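Local coordinates for protein putative lipase/esterase (Lactobacillus plantarum WCFS1, PDB 3BXP) that is a putative carboxylesterase or lipase of the alpha/beta-hydrolase clan, probably hydrolysing ester bonds, at residues Ala92-Ile97 and Ile111-Phe116. Numbering follows the deposited sequence.
Sequences ATIDWI and IILAGF
Ile94 reaches from helix 85-99 to strand 110-116 and puts its two branches on different residues there. Its CG2 methyl lies 4.2 Å from CD1 of Ile111, the two side chains crossing obliquely, while its longer arm carries CD1 to 4.2 Å from CD2 of Leu113. The branching at CB supplies the two arms and chi1 (-69°) aims them: CG2 stands anti to the backbone N and CG1 anti to the carbonyl carbon, which brings CG2 to Ile111 and the arm through CG1 to Leu113. Ile111 adopts the same chi1 rotamer; its CB points toward the helix and CD1 is the atom that meets Ile94. The CB of Leu113 leaves the strand across the line to the helix, and the CD2 end of the side chain closes the distance. One turn on, Ile97 comes in more loosely, its CG2 4.6 Å from CD1 of Ile111.

The backbones stay apart, 8.1 Å between CA of Ile94 and CA of Ile111, and no hydrogen bond passes between helix and strand. Ile39 of strand 35-41 touches Ile94, Ile97 and Leu113, adding a neighbouring strand to the same apolar layer. In the sheet itself, backbone hydrogen bonds join Leu113 to Ala150 and Ile152, and Ile112 to Ile37 and Ile39.

The helix follows strand 67-72 and leads back to the sheet at strand 110-116, which runs parallel to strand 67-72 with strand 35-41 between them: a beta-alpha-beta crossover of the alpha/beta-hydrolase core. The strand runs on through Gly115 toward a probable nucleophile elbow, a GxSxG pattern centred on Ser117. Only buried hydrocarbon meets here, and this small contact adds undirected dispersion and hydrophobic burial to a helix whose other side chains pack on strands 16-23 and 67-72.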
ATOM      1  N   ALA B  92     -15.246  23.499  12.472  1.00 20.92           N
ATOM      2  CA  ALA B  92     -15.843  23.911  13.736  1.00 21.68           C
ATOM      3  C   ALA B  92     -15.471  22.941  14.880  1.00 17.82           C
ATOM      4  O   ALA B  92     -15.338  23.351  16.026  1.00 19.69           O
ATOM      5  CB  ALA B  92     -17.360  24.060  13.605  1.00 21.26           C
ATOM      6  N   THR B  93     -15.295  21.664  14.550  1.00 21.81           N
ATOM      7  CA  THR B  93     -14.977  20.627  15.556  1.00 21.80           C
ATOM      8  C   THR B  93     -13.512  20.771  15.996  1.00 19.86           C
ATOM      9  O   THR B  93     -13.153  20.615  17.201  1.00 19.73           O
ATOM     10  CB  THR B  93     -15.276  19.199  15.004  1.00 22.83           C
ATOM     11  OG1 THR B  93     -16.640  19.106  14.583  1.00 19.97           O
ATOM     12  CG2 THR B  93     -14.991  18.125  16.052  1.00 21.15           C
ATOM     13  N   ILE B  94     -12.659  20.994  15.020  1.00 18.62           N
ATOM     14  CA  ILE B  94     -11.268  21.283  15.310  1.00 19.58           C
ATOM     15  C   ILE B  94     -11.186  22.544  16.209  1.00 19.85           C
ATOM     16  O   ILE B  94     -10.490  22.561  17.245  1.00 19.94           O
ATOM     17  CB  ILE B  94     -10.431  21.476  14.031  1.00 16.09           C
ATOM     18  CG1 ILE B  94     -10.277  20.128  13.264  1.00 20.02           C
ATOM     19  CG2 ILE B  94      -9.077  22.049  14.395  1.00 22.34           C
ATOM     20  CD1 ILE B  94      -9.790  20.282  11.791  1.00 21.42           C
ATOM     21  N   ASP B  95     -11.912  23.585  15.840  1.00 17.81           N
ATOM     22  CA  ASP B  95     -11.966  24.791  16.682  1.00 18.37           C
ATOM     23  C   ASP B  95     -12.454  24.483  18.093  1.00 20.13           C
ATOM     24  O   ASP B  95     -11.832  24.815  19.101  1.00 20.66           O
ATOM     25  CB  ASP B  95     -12.885  25.795  16.008  1.00 17.14           C
ATOM     26  CG  ASP B  95     -12.904  27.143  16.686  1.00 24.15           C
ATOM     27  OD1 ASP B  95     -13.388  27.187  17.800  1.00 22.12           O
ATOM     28  OD2 ASP B  95     -12.511  28.154  16.090  1.00 20.51           O
ATOM     29  N   TRP B  96     -13.549  23.738  18.176  1.00 21.58           N
ATOM     30  CA  TRP B  96     -14.066  23.375  19.500  1.00 18.33           C
ATOM     31  C   TRP B  96     -13.015  22.635  20.353  1.00 16.22           C
ATOM     32  O   TRP B  96     -12.789  22.937  21.531  1.00 19.45           O
ATOM     33  CB  TRP B  96     -15.361  22.573  19.363  1.00 20.76           C
ATOM     34  CG  TRP B  96     -15.952  22.222  20.680  1.00 19.98           C
ATOM     35  CD1 TRP B  96     -16.707  23.035  21.507  1.00 21.99           C
ATOM     36  CD2 TRP B  96     -15.850  20.952  21.350  1.00 20.77           C
ATOM     37  NE1 TRP B  96     -17.071  22.326  22.638  1.00 22.62           N
ATOM     38  CE2 TRP B  96     -16.553  21.061  22.564  1.00 24.66           C
ATOM     39  CE3 TRP B  96     -15.236  19.724  21.025  1.00 21.10           C
ATOM     40  CZ2 TRP B  96     -16.660  19.982  23.463  1.00 22.73           C
ATOM     41  CZ3 TRP B  96     -15.336  18.667  21.931  1.00 21.19           C
ATOM     42  CH2 TRP B  96     -16.047  18.813  23.127  1.00 24.84           C
ATOM     43  N   ILE B  97     -12.302  21.704  19.730  1.00 19.93           N
ATOM     44  CA  ILE B  97     -11.253  20.956  20.428  1.00 17.30           C
ATOM     45  C   ILE B  97     -10.227  21.935  20.989  1.00 18.58           C
ATOM     46  O   ILE B  97      -9.789  21.760  22.116  1.00 18.65           O
ATOM     47  CB  ILE B  97     -10.601  19.905  19.501  1.00 16.79           C
ATOM     48  CG1 ILE B  97     -11.574  18.710  19.300  1.00 21.96           C
ATOM     49  CG2 ILE B  97      -9.242  19.457  20.037  1.00 18.31           C
ATOM     50  CD1 ILE B  97     -11.301  17.832  18.116  1.00 22.22           C
ATOM     51  N   ILE B 111      -3.258  16.952  16.216  1.00 20.54           N
ATOM     52  CA  ILE B 111      -4.621  16.639  15.862  1.00 20.23           C
ATOM     53  C   ILE B 111      -4.543  15.810  14.567  1.00 19.23           C
ATOM     54  O   ILE B 111      -4.017  16.246  13.539  1.00 21.43           O
ATOM     55  CB  ILE B 111      -5.465  17.941  15.636  1.00 21.43           C
ATOM     56  CG1 ILE B 111      -5.514  18.806  16.916  1.00 19.72           C
ATOM     57  CG2 ILE B 111      -6.903  17.643  15.130  1.00 19.48           C
ATOM     58  CD1 ILE B 111      -6.153  20.158  16.685  1.00 24.99           C
ATOM     59  N   ILE B 112      -5.129  14.627  14.620  1.00 19.47           N
ATOM     60  CA  ILE B 112      -5.130  13.677  13.527  1.00 19.13           C
ATOM     61  C   ILE B 112      -6.598  13.446  13.085  1.00 18.42           C
ATOM     62  O   ILE B 112      -7.499  13.277  13.930  1.00 20.83           O
ATOM     63  CB  ILE B 112      -4.567  12.329  14.017  1.00 20.66           C
ATOM     64  CG1 ILE B 112      -3.174  12.499  14.656  1.00 23.72           C
ATOM     65  CG2 ILE B 112      -4.457  11.339  12.833  1.00 22.93           C
ATOM     66  CD1 ILE B 112      -2.937  11.516  15.753  1.00 27.54           C
ATOM     67  N   LEU B 113      -6.897  13.580  11.803  1.00 18.27           N
ATOM     68  CA  LEU B 113      -8.246  13.286  11.304  1.00 20.51           C
ATOM     69  C   LEU B 113      -8.265  11.890  10.709  1.00 21.86           C
ATOM     70  O   LEU B 113      -7.359  11.515  10.010  1.00 22.03           O
ATOM     71  CB  LEU B 113      -8.614  14.243  10.168  1.00 19.63           C
ATOM     72  CG  LEU B 113      -8.310  15.711  10.404  1.00 19.26           C
ATOM     73  CD1 LEU B 113      -8.780  16.573   9.184  1.00 18.40           C
ATOM     74  CD2 LEU B 113      -8.922  16.139  11.737  1.00 20.82           C
ATOM     75  N   ALA B 114      -9.279  11.118  11.046  1.00 20.43           N
ATOM     76  CA  ALA B 114      -9.403   9.752  10.504  1.00 20.22           C
ATOM     77  C   ALA B 114     -10.790   9.628   9.896  1.00 22.91           C
ATOM     78  O   ALA B 114     -11.791   9.961  10.555  1.00 23.11           O
ATOM     79  CB  ALA B 114      -9.204   8.724  11.582  1.00 22.33           C
ATOM     80  N   GLY B 115     -10.857   9.169   8.647  1.00 20.64           N
ATOM     81  CA  GLY B 115     -12.133   9.028   7.951  1.00 19.15           C
ATOM     82  C   GLY B 115     -12.233   7.629   7.355  1.00 19.83           C
ATOM     83  O   GLY B 115     -11.242   7.069   6.891  1.00 19.97           O
ATOM     84  N   PHE B 116     -13.422   7.053   7.431  1.00 20.31           N
ATOM     85  CA  PHE B 116     -13.698   5.702   6.903  1.00 18.75           C
ATOM     86  C   PHE B 116     -14.805   5.823   5.851  1.00 21.40           C
ATOM     87  O   PHE B 116     -15.753   6.541   6.081  1.00 20.51           O
ATOM     88  CB  PHE B 116     -14.019   4.795   8.117  1.00 20.96           C
ATOM     89  CG  PHE B 116     -12.863   4.743   9.093  1.00 22.14           C
ATOM     90  CD1 PHE B 116     -11.776   3.874   8.875  1.00 23.13           C
ATOM     91  CD2 PHE B 116     -12.762   5.635  10.133  1.00 22.12           C
ATOM     92  CE1 PHE B 116     -10.704   3.895   9.707  1.00 25.56           C
ATOM     93  CE2 PHE B 116     -11.641   5.670  10.949  1.00 23.36           C
ATOM     94  CZ  PHE B 116     -10.626   4.770  10.729  1.00 25.70           C
TER